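Local coordinates for putative methylthioribose-1-phosphate isomerase (Archaeoglobus fulgidus, PDB 1T5O), which probably interconverts 5-methylthioribose 1-phosphate and 5-methylthioribulose 1-phosphate, an isomerisation in methionine biosynthesis, at residues A[186-190]-A[191-195]; A[211-214]-A[215-218]. All coordinates share one frame; numbering follows the deposited sequence.

Contacts 1 and 2 are successive strand-to-helix turns of the Rossmann-like domain, their centres about 10 Å apart on the same side of the chain's centre. Residues 186-195 lead from strand 182-186 into helix 193-204; strand 208-212 follows, beside 182-186 and parallel to it, and residues 211-218 carry it on into helix 217-222. The two turns are joined directly: Asp214 of contact 2 accepts hydrogen bonds from the backbone N-H groups of Thr188 and Arg189 in contact 1, and Thr213 OG1 bonds to Glu187 OE2. Both touch the second subunit, which places this edge of the mixed sheet at the dimer interface; contact 1 also holds Gln193, predicted to bind substrate.

Contact 1: residues A[186-190]-A[191-195]; sequences CETRP and LNQGS
Asn192 and the carboxylate of Glu187 meet inside the loop that carries strand 182-186 into helix 193-204, a strand-to-helix turn of the Rossmann-like domain, with Asn192 in the N-cap position, though its side chain makes no capping bond. From Asn192 CB, 3.9 Å from Glu187 O, the side chain leaves with CG anti to its own carbonyl carbon (chi1 -72°), which carries the amide along the side of both Glu187 and Arg189. ND2 has two acceptors. It reaches Glu187 OE1 at 3.0 Å from above the carboxylate plane, the amide standing nearly upright to that plane, and it bonds in the amide plane to Ser195 OG, which also bonds to Ile297 O of the second subunit. OD1 accepts a hydrogen bond from Arg189 NH1 at 3.1 Å, in the carbonyl plane and at the guanidinium edge, and a second from a water that also donates to Pro190 O. Four bonds thus fix the amide's rotation. The two charged partners also reach the second subunit: Glu187 OE2 forms a salt bridge with Arg189 of that chain, and Arg189 NE with Glu187 of that chain, a reciprocal pair.

Thr188 O receives a weak bond from Asn192 N (2.8 Å), and the cis peptide before Pro190 lies within this bend. Glu187 O faces the start of the helix and takes weak bonds from Gly194 N and Ser195 N. On the other flank Gln193, predicted to bind substrate and near Lys244 and Cys154, brings OE1 to 3.5 Å from Thr188 CG2. Thr188 OG1 donates a hydrogen bond to Cys186 O at 2.8 Å, and a side chain on Gly194 would collide with that same oxygen, which Gly194 CA approaches to 3.3 Å in a nearly straight CA-H...O contact.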
loop_
_atom_site.group_PDB
_atom_site.type_symbol
_atom_site.label_atom_id
_atom_site.label_comp_id
_atom_site.label_asym_id
_atom_site.label_seq_id
_atom_site.Cartn_x
_atom_site.Cartn_y
_atom_site.Cartn_z
ATOM N N CYS A 186 6.017 -7.572 -2.705
ATOM C CA CYS A 186 5.110 -6.478 -2.342
ATOM C C CYS A 186 5.920 -5.197 -2.245
ATOM O O CYS A 186 6.993 -5.207 -1.642
ATOM C CB CYS A 186 4.452 -6.778 -0.997
ATOM S SG CYS A 186 3.313 -8.139 -1.185
ATOM N N GLU A 187 5.406 -4.095 -2.806
ATOM C CA GLU A 187 6.158 -2.845 -2.818
ATOM C C GLU A 187 6.569 -2.417 -1.421
ATOM O O GLU A 187 7.618 -1.815 -1.253
ATOM C CB GLU A 187 5.383 -1.724 -3.534
ATOM C CG GLU A 187 4.277 -1.093 -2.717
ATOM C CD GLU A 187 3.595 0.073 -3.443
ATOM O OE1 GLU A 187 4.270 0.794 -4.220
ATOM O OE2 GLU A 187 2.381 0.281 -3.209
ATOM N N THR A 188 5.747 -2.766 -0.432
ATOM C CA THR A 188 5.993 -2.479 0.981
ATOM C C THR A 188 5.937 -0.987 1.359
ATOM O O THR A 188 6.962 -0.345 1.582
ATOM C CB THR A 188 7.367 -3.089 1.452
ATOM O OG1 THR A 188 7.436 -4.465 1.046
ATOM C CG2 THR A 188 7.504 -3.013 2.998
ATOM N N ARG A 189 4.730 -0.444 1.436
ATOM C CA ARG A 189 4.553 0.959 1.824
ATOM C C ARG A 189 4.888 1.128 3.321
ATOM O O ARG A 189 4.906 0.156 4.045
ATOM C CB ARG A 189 3.112 1.381 1.535
ATOM C CG ARG A 189 2.826 1.461 0.030
ATOM C CD ARG A 189 3.524 2.650 -0.547
ATOM N NE ARG A 189 2.925 3.881 -0.023
ATOM C CZ ARG A 189 3.505 5.075 -0.066
ATOM N NH1 ARG A 189 4.716 5.218 -0.604
ATOM N NH2 ARG A 189 2.871 6.132 0.424
ATOM N N PRO A 190 5.190 2.356 3.779
ATOM C CA PRO A 190 5.250 3.593 2.987
ATOM C C PRO A 190 6.660 3.943 2.469
ATOM O O PRO A 190 6.822 4.951 1.785
ATOM C CB PRO A 190 4.743 4.645 3.970
ATOM C CG PRO A 190 5.414 4.206 5.234
ATOM C CD PRO A 190 5.166 2.678 5.222
ATOM N N LEU A 191 7.669 3.128 2.787
ATOM C CA LEU A 191 9.035 3.416 2.343
ATOM C C LEU A 191 9.475 2.661 1.104
ATOM O O LEU A 191 10.574 2.892 0.603
ATOM C CB LEU A 191 10.029 3.146 3.482
ATOM C CG LEU A 191 10.728 4.372 4.081
ATOM C CD1 LEU A 191 9.776 5.558 4.135
ATOM C CD2 LEU A 191 11.274 4.036 5.474
ATOM N N ASN A 192 8.626 1.752 0.625
ATOM C CA ASN A 192 8.888 0.963 -0.584
ATOM C C ASN A 192 10.170 0.146 -0.645
ATOM O O ASN A 192 10.862 0.118 -1.686
ATOM C CB ASN A 192 8.848 1.859 -1.821
ATOM C CG ASN A 192 7.450 2.295 -2.161
ATOM O OD1 ASN A 192 6.830 3.091 -1.427
ATOM N ND2 ASN A 192 6.923 1.766 -3.263
ATOM N N GLN A 193 10.490 -0.536 0.441
ATOM C CA GLN A 193 11.688 -1.367 0.434
ATOM C C GLN A 193 11.560 -2.505 -0.579
ATOM O O GLN A 193 12.561 -2.970 -1.127
ATOM C CB GLN A 193 11.940 -1.934 1.830
ATOM C CG GLN A 193 12.302 -0.840 2.840
ATOM C CD GLN A 193 11.112 -0.403 3.709
ATOM O OE1 GLN A 193 9.933 -0.510 3.308
ATOM N NE2 GLN A 193 11.421 0.090 4.905
ATOM N N GLY A 194 10.327 -2.960 -0.801
ATOM C CA GLY A 194 10.076 -4.045 -1.738
ATOM C C GLY A 194 10.344 -3.672 -3.187
ATOM O O GLY A 194 10.985 -4.429 -3.931
ATOM N N SER A 195 9.882 -2.503 -3.611
ATOM C CA SER A 195 10.099 -2.109 -5.005
ATOM C C SER A 195 11.500 -1.534 -5.230
ATOM O O SER A 195 12.136 -1.807 -6.252
ATOM C CB SER A 195 9.043 -1.087 -5.437
ATOM O OG SER A 195 9.122 0.066 -4.620
HETATM O O HOH W 1 8.404 5.492 -0.539
#

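Contact 2: residues A[211-214]-A[215-218]; sequences LITD and SMVG
Met216 sets CG anti to its own carbonyl carbon (chi1 -80°) and then runs extended, while Thr213 sets OG1 anti to its backbone N (chi1 -166°), which puts CG2 between that N and the carbonyl carbon; together these torsions lay the thioether across the threonine side chain at about a right angle. This is the turn from strand 208-212 into helix 217-222 of the Rossmann-like domain. Met216 SD lies 3.4 Å from Thr213 CG2 and CE lies 3.5 Å from it, although the exact place of this methyl is less sure. The sulfur also accepts a weak but nearly straight hydrogen bond from Thr213 N, at 3.3 Å. Ile212 runs alongside the methionine but antiparallel to it, its CB 3.7 Å from Met216 SD. In the backbone, Met216 N donates to Thr213 O at 3.1 Å. A water bridges Thr213 and Ser215, 2.6 Å from Thr213 OG1 and accepting from Ser215 N. With an alanine in place of Met216, Thr213 N would probably lose its sulfur acceptor and a gap would open beside Ile212 and the threonine methyl. Tyr305 of the second subunit packs on Met216, and Thr249 of that subunit bonds to Ser215 O. The thioether thus packs against Ile212 and Thr213 in this buried turn and is a weak acceptor for the N-H just beyond the strand.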
loop_
_atom_site.group_PDB
_atom_site.type_symbol
_atom_site.label_atom_id
_atom_site.label_comp_id
_atom_site.label_asym_id
_atom_site.label_seq_id
_atom_site.Cartn_x
_atom_site.Cartn_y
_atom_site.Cartn_z
ATOM N N LEU A 211 6.486 -7.280 -9.347
ATOM C CA LEU A 211 6.160 -6.243 -8.356
ATOM C C LEU A 211 4.662 -6.027 -8.290
ATOM O O LEU A 211 4.006 -5.882 -9.324
ATOM C CB LEU A 211 6.805 -4.923 -8.793
ATOM C CG LEU A 211 7.325 -3.827 -7.845
ATOM C CD1 LEU A 211 7.139 -2.500 -8.496
ATOM C CD2 LEU A 211 6.668 -3.860 -6.497
ATOM N N ILE A 212 4.122 -5.996 -7.073
ATOM C CA ILE A 212 2.680 -5.770 -6.868
ATOM C C ILE A 212 2.548 -4.858 -5.690
ATOM O O ILE A 212 3.516 -4.656 -4.958
ATOM C CB ILE A 212 1.900 -7.062 -6.486
ATOM C CG1 ILE A 212 2.457 -7.693 -5.185
ATOM C CG2 ILE A 212 1.967 -8.051 -7.603
ATOM C CD1 ILE A 212 1.568 -8.852 -4.659
ATOM N N THR A 213 1.362 -4.280 -5.521
ATOM C CA THR A 213 1.117 -3.432 -4.374
ATOM C C THR A 213 0.903 -4.405 -3.179
ATOM O O THR A 213 0.647 -5.606 -3.381
ATOM C CB THR A 213 -0.150 -2.574 -4.649
ATOM O OG1 THR A 213 -0.226 -1.518 -3.709
ATOM C CG2 THR A 213 -1.368 -3.395 -4.545
ATOM N N ASP A 214 1.009 -3.913 -1.949
ATOM C CA ASP A 214 0.792 -4.777 -0.772
ATOM C C ASP A 214 -0.633 -5.319 -0.726
ATOM O O ASP A 214 -0.870 -6.482 -0.359
ATOM C CB ASP A 214 1.073 -3.996 0.536
ATOM C CG ASP A 214 2.416 -3.315 0.513
ATOM O OD1 ASP A 214 3.357 -3.933 -0.014
ATOM O OD2 ASP A 214 2.533 -2.177 1.022
ATOM N N SER A 215 -1.575 -4.472 -1.118
ATOM C CA SER A 215 -2.982 -4.823 -1.127
ATOM C C SER A 215 -3.303 -5.936 -2.131
ATOM O O SER A 215 -4.360 -6.586 -2.028
ATOM C CB SER A 215 -3.825 -3.590 -1.478
ATOM O OG SER A 215 -3.673 -3.297 -2.869
ATOM N N MET A 216 -2.421 -6.155 -3.109
ATOM C CA MET A 216 -2.665 -7.197 -4.117
ATOM C C MET A 216 -2.372 -8.588 -3.593
ATOM O O MET A 216 -2.533 -9.568 -4.317
ATOM C CB MET A 216 -1.827 -6.951 -5.389
ATOM C CG MET A 216 -2.414 -5.900 -6.311
ATOM S SD MET A 216 -1.185 -5.225 -7.463
ATOM C CE MET A 216 -1.982 -3.728 -7.988
ATOM N N VAL A 217 -1.939 -8.698 -2.346
ATOM C CA VAL A 217 -1.668 -10.012 -1.791
ATOM C C VAL A 217 -2.951 -10.855 -1.854
ATOM O O VAL A 217 -2.889 -12.057 -2.033
ATOM C CB VAL A 217 -1.197 -9.921 -0.309
ATOM C CG1 VAL A 217 -0.908 -11.323 0.237
ATOM C CG2 VAL A 217 0.087 -9.081 -0.244
ATOM N N GLY A 218 -4.108 -10.220 -1.686
ATOM C CA GLY A 218 -5.359 -10.963 -1.746
ATOM C C GLY A 218 -5.656 -11.583 -3.106
ATOM O O GLY A 218 -5.897 -12.790 -3.209
HETATM O O HOH W 2 -1.390 -1.521 -1.374
#